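Local coordinates for Non-ribosomal peptide synthetase (PDB 6VTJ), which probably carries a peptide on a phosphopantetheine arm and releases it by reduction, as a carrier-reductase di-domain of an archaeal non-ribosomal peptide synthetase, at residues Ile53-Asp66 / Met426-Ser439. Sequence-based numbering, arbitrary orientation.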
# COMPACT_ATOMS: atom_id res chain seq x y z
N ILE A 53 19.89 2.80 -10.98
CA ILE A 53 20.44 3.21 -9.68
C ILE A 53 21.65 2.37 -9.33
O ILE A 53 22.66 2.89 -8.84
CB ILE A 53 19.36 3.13 -8.58
CG1 ILE A 53 18.27 4.20 -8.76
CG2 ILE A 53 20.00 3.27 -7.20
CD1 ILE A 53 18.75 5.62 -8.53
N ILE A 54 21.57 1.06 -9.55
CA ILE A 54 22.71 0.20 -9.24
C ILE A 54 23.93 0.62 -10.07
O ILE A 54 25.04 0.70 -9.55
CB ILE A 54 22.34 -1.27 -9.48
CG1 ILE A 54 21.27 -1.71 -8.48
CG2 ILE A 54 23.59 -2.17 -9.38
CD1 ILE A 54 20.57 -2.99 -8.86
N GLU A 55 23.72 0.94 -11.35
CA GLU A 55 24.84 1.34 -12.19
C GLU A 55 25.45 2.66 -11.72
O GLU A 55 26.68 2.79 -11.68
CB GLU A 55 24.40 1.46 -13.65
CG GLU A 55 24.41 0.14 -14.38
CD GLU A 55 25.77 -0.57 -14.30
OE1 GLU A 55 26.81 0.12 -14.36
OE2 GLU A 55 25.77 -1.81 -14.17
N LEU A 56 24.62 3.63 -11.34
CA LEU A 56 25.16 4.89 -10.81
C LEU A 56 25.90 4.67 -9.49
O LEU A 56 26.87 5.38 -9.21
CB LEU A 56 24.04 5.91 -10.60
CG LEU A 56 23.38 6.45 -11.87
CD1 LEU A 56 22.01 7.03 -11.56
CD2 LEU A 56 24.29 7.48 -12.55
N LEU A 57 25.45 3.72 -8.66
CA LEU A 57 26.15 3.42 -7.42
C LEU A 57 27.48 2.73 -7.70
O LEU A 57 28.46 2.94 -6.98
CB LEU A 57 25.28 2.55 -6.50
CG LEU A 57 23.96 3.06 -5.90
CD1 LEU A 57 23.22 1.91 -5.19
CD2 LEU A 57 24.18 4.24 -4.94
N LYS A 58 27.52 1.89 -8.73
CA LYS A 58 28.76 1.21 -9.11
C LYS A 58 29.82 2.21 -9.55
O LYS A 58 31.01 1.98 -9.33
CB LYS A 58 28.49 0.19 -10.21
CG LYS A 58 28.08 -1.16 -9.68
CD LYS A 58 27.71 -2.13 -10.79
CE LYS A 58 28.93 -2.60 -11.56
NZ LYS A 58 28.55 -3.50 -12.69
N GLN A 59 29.40 3.31 -10.18
CA GLN A 59 30.29 4.40 -10.56
C GLN A 59 30.60 5.33 -9.40
O GLN A 59 31.21 6.38 -9.62
CB GLN A 59 29.68 5.21 -11.70
CG GLN A 59 29.30 4.38 -12.89
CD GLN A 59 30.50 3.88 -13.64
OE1 GLN A 59 31.52 4.56 -13.69
NE2 GLN A 59 30.40 2.70 -14.23
N GLY A 60 30.17 4.98 -8.19
CA GLY A 60 30.50 5.78 -7.03
C GLY A 60 29.69 7.04 -6.85
O GLY A 60 30.17 7.98 -6.20
N TYR A 61 28.47 7.10 -7.40
CA TYR A 61 27.56 8.21 -7.14
C TYR A 61 26.63 7.85 -5.99
O TYR A 61 26.34 6.67 -5.74
CB TYR A 61 26.76 8.57 -8.39
CG TYR A 61 27.64 9.17 -9.47
CD1 TYR A 61 28.16 10.45 -9.33
CD2 TYR A 61 27.97 8.43 -10.61
CE1 TYR A 61 28.98 10.99 -10.30
CE2 TYR A 61 28.79 8.97 -11.59
CZ TYR A 61 29.29 10.24 -11.43
OH TYR A 61 30.11 10.79 -12.41
N SER A 62 26.18 8.87 -5.25
CA SER A 62 25.24 8.67 -4.15
C SER A 62 23.85 9.03 -4.65
O SER A 62 23.52 10.21 -4.81
CB SER A 62 25.64 9.49 -2.92
OG SER A 62 26.71 8.86 -2.24
N VAL A 63 23.04 8.01 -4.93
CA VAL A 63 21.68 8.18 -5.40
C VAL A 63 20.81 7.14 -4.73
O VAL A 63 21.28 6.11 -4.25
CB VAL A 63 21.52 8.05 -6.94
CG1 VAL A 63 21.90 9.32 -7.63
CG2 VAL A 63 22.31 6.85 -7.47
N ARG A 64 19.51 7.41 -4.72
CA ARG A 64 18.56 6.40 -4.31
C ARG A 64 17.42 6.36 -5.32
O ARG A 64 17.33 7.21 -6.22
CB ARG A 64 18.04 6.66 -2.89
CG ARG A 64 17.29 7.97 -2.73
CD ARG A 64 16.66 8.07 -1.34
NE ARG A 64 17.64 8.40 -0.30
CZ ARG A 64 17.91 7.62 0.74
NH1 ARG A 64 17.28 6.46 0.88
NH2 ARG A 64 18.81 7.99 1.64
N TYR A 65 16.56 5.36 -5.15
CA TYR A 65 15.52 5.05 -6.13
C TYR A 65 14.61 6.24 -6.43
O TYR A 65 14.26 6.46 -7.59
CB TYR A 65 14.71 3.86 -5.60
CG TYR A 65 13.82 3.15 -6.58
CD1 TYR A 65 14.28 2.73 -7.81
CD2 TYR A 65 12.50 2.86 -6.24
CE1 TYR A 65 13.44 2.05 -8.70
CE2 TYR A 65 11.66 2.19 -7.11
CZ TYR A 65 12.13 1.78 -8.33
OH TYR A 65 11.26 1.12 -9.17
N ASP A 66 14.20 7.01 -5.41
CA ASP A 66 13.25 8.08 -5.71
C ASP A 66 13.88 9.20 -6.52
O ASP A 66 13.16 10.00 -7.14
CB ASP A 66 12.62 8.65 -4.42
CG ASP A 66 13.63 9.35 -3.51
OD1 ASP A 66 14.39 10.23 -3.98
OD2 ASP A 66 13.64 9.05 -2.30
N MET A 426 26.81 -5.35 -5.91
CA MET A 426 26.23 -4.28 -6.72
C MET A 426 25.65 -4.86 -8.01
O MET A 426 26.14 -4.61 -9.12
CB MET A 426 27.28 -3.22 -7.00
CG MET A 426 28.00 -2.75 -5.76
SD MET A 426 26.90 -1.69 -4.83
CE MET A 426 26.24 -0.71 -6.17
N ASN A 427 24.59 -5.64 -7.86
CA ASN A 427 23.94 -6.30 -8.98
C ASN A 427 22.47 -6.56 -8.67
O ASN A 427 21.86 -5.83 -7.88
CB ASN A 427 24.68 -7.60 -9.33
CG ASN A 427 24.85 -8.53 -8.13
OD1 ASN A 427 23.92 -8.76 -7.37
ND2 ASN A 427 26.05 -9.09 -7.99
N GLU A 428 21.87 -7.58 -9.30
CA GLU A 428 20.43 -7.81 -9.15
C GLU A 428 20.07 -8.16 -7.71
O GLU A 428 18.95 -7.88 -7.27
CB GLU A 428 19.97 -8.94 -10.08
CG GLU A 428 20.83 -10.20 -9.98
CD GLU A 428 20.28 -11.38 -10.78
OE2 GLU A 428 20.63 -12.54 -10.45
N ASN A 429 21.03 -8.72 -6.96
CA ASN A 429 20.78 -9.20 -5.61
C ASN A 429 20.24 -8.11 -4.69
O ASN A 429 19.54 -8.42 -3.73
CB ASN A 429 22.06 -9.77 -5.01
CG ASN A 429 22.46 -11.08 -5.63
OD1 ASN A 429 21.66 -11.73 -6.31
ND2 ASN A 429 23.70 -11.49 -5.40
N ILE A 430 20.58 -6.84 -4.92
CA ILE A 430 20.14 -5.77 -4.03
C ILE A 430 18.96 -5.00 -4.60
O ILE A 430 18.52 -4.00 -4.01
CB ILE A 430 21.28 -4.83 -3.65
CG1 ILE A 430 21.77 -4.06 -4.89
CG2 ILE A 430 22.40 -5.60 -2.94
CD1 ILE A 430 22.76 -2.92 -4.56
N GLN A 431 18.40 -5.47 -5.73
CA GLN A 431 17.23 -4.83 -6.33
C GLN A 431 16.16 -4.57 -5.28
O GLN A 431 15.63 -3.45 -5.17
CB GLN A 431 16.68 -5.72 -7.44
CG GLN A 431 15.33 -5.27 -7.98
CD GLN A 431 15.00 -5.92 -9.32
OE1 GLN A 431 15.81 -5.90 -10.24
NE2 GLN A 431 13.82 -6.51 -9.42
N GLY A 432 15.86 -5.59 -4.47
CA GLY A 432 14.90 -5.49 -3.40
C GLY A 432 15.10 -4.22 -2.61
O GLY A 432 14.28 -3.30 -2.70
N ILE A 433 16.24 -4.12 -1.92
CA ILE A 433 16.38 -2.97 -1.04
C ILE A 433 16.47 -1.69 -1.86
O ILE A 433 16.05 -0.62 -1.39
CB ILE A 433 17.58 -3.13 -0.09
CG1 ILE A 433 18.87 -3.40 -0.87
CG2 ILE A 433 17.33 -4.24 0.90
CD1 ILE A 433 20.08 -3.40 0.01
N ILE A 434 16.94 -1.78 -3.11
CA ILE A 434 17.04 -0.57 -3.93
C ILE A 434 15.64 -0.07 -4.27
O ILE A 434 15.38 1.14 -4.19
CB ILE A 434 17.87 -0.81 -5.20
CG1 ILE A 434 19.37 -0.93 -4.88
CG2 ILE A 434 17.68 0.32 -6.16
CD1 ILE A 434 19.91 0.19 -4.00
N THR A 435 14.73 -0.98 -4.66
CA THR A 435 13.41 -0.46 -5.05
C THR A 435 12.62 -0.01 -3.83
O THR A 435 11.58 0.64 -3.99
CB THR A 435 12.60 -1.48 -5.85
OG1 THR A 435 12.39 -2.66 -5.08
CG2 THR A 435 13.29 -1.84 -7.17
N ALA A 436 13.11 -0.33 -2.63
CA ALA A 436 12.57 0.17 -1.38
C ALA A 436 13.23 1.46 -0.93
O ALA A 436 13.12 1.81 0.25
CB ALA A 436 12.71 -0.90 -0.30
N ASP A 437 13.93 2.15 -1.84
CA ASP A 437 14.57 3.44 -1.59
C ASP A 437 15.72 3.35 -0.58
O ASP A 437 16.05 4.34 0.08
CB ASP A 437 13.55 4.49 -1.13
CG ASP A 437 13.73 5.84 -1.80
OD1 ASP A 437 14.51 5.96 -2.77
OD2 ASP A 437 13.08 6.80 -1.33
N PHE A 438 16.33 2.17 -0.45
CA PHE A 438 17.46 2.00 0.45
C PHE A 438 18.65 2.84 -0.02
O PHE A 438 18.83 3.10 -1.22
CB PHE A 438 17.83 0.51 0.52
CG PHE A 438 19.09 0.19 1.29
CD1 PHE A 438 20.35 0.32 0.71
CD2 PHE A 438 19.01 -0.33 2.58
CE1 PHE A 438 21.52 -0.01 1.42
CE2 PHE A 438 20.16 -0.66 3.29
CZ PHE A 438 21.42 -0.50 2.71
N SER A 439 19.44 3.28 0.94
CA SER A 439 20.77 3.82 0.71
C SER A 439 21.63 3.40 1.88
O SER A 439 21.17 3.46 3.03
CB SER A 439 20.77 5.35 0.57
OG SER A 439 22.00 5.88 1.04
O HOH W 1 25.76 -4.89 -11.93
O HOH W 2 21.10 3.87 -2.88
O HOH W 3 17.31 3.37 -3.60
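The docking surface between carrier domain and reductase domain brings the end of helix 46-58 and the turn into helix 65-70 against helix 431-435 and its flanking loops. Tyr65 lies along Thr435, whose CA sits over one ring face, 3.8 Å from the centroid, a CH-pi contact. A chi1 of -165° turns CG of Tyr65 away from the backbone nitrogen and carries the ring to this helix end, its OH bonded to Ser46 O and its side chain near the phosphopantetheine. Shortened to alanine, this position would probably take the ring face from Thr435 CA and leave Ser46 O without its hydroxyl partner. Asp437, in the turn after helix 431-435, receives Asp66 N on OD1 at 2.9 Å, from above the carboxylate plane. The two carboxylates stand at 76°, with Asp66 OD2 2.5 Å from Asp437 OD2. Arg64 NH1 makes a weak bond to Asp437 O, while Ser439 CB covers one guanidinium face. Further along, Leu57 CD1 and Ile434 CD1 meet tip to tip at 3.9 Å, and Met426 CE presses tightly on Leu57 CB (3.4 Å). A water bridges Tyr65 N, Ile434 O and Phe438 O. Aliphatic packing thus adjoins a polar, water-bridged edge, where two carboxylates this close would probably not both be comfortable fully charged.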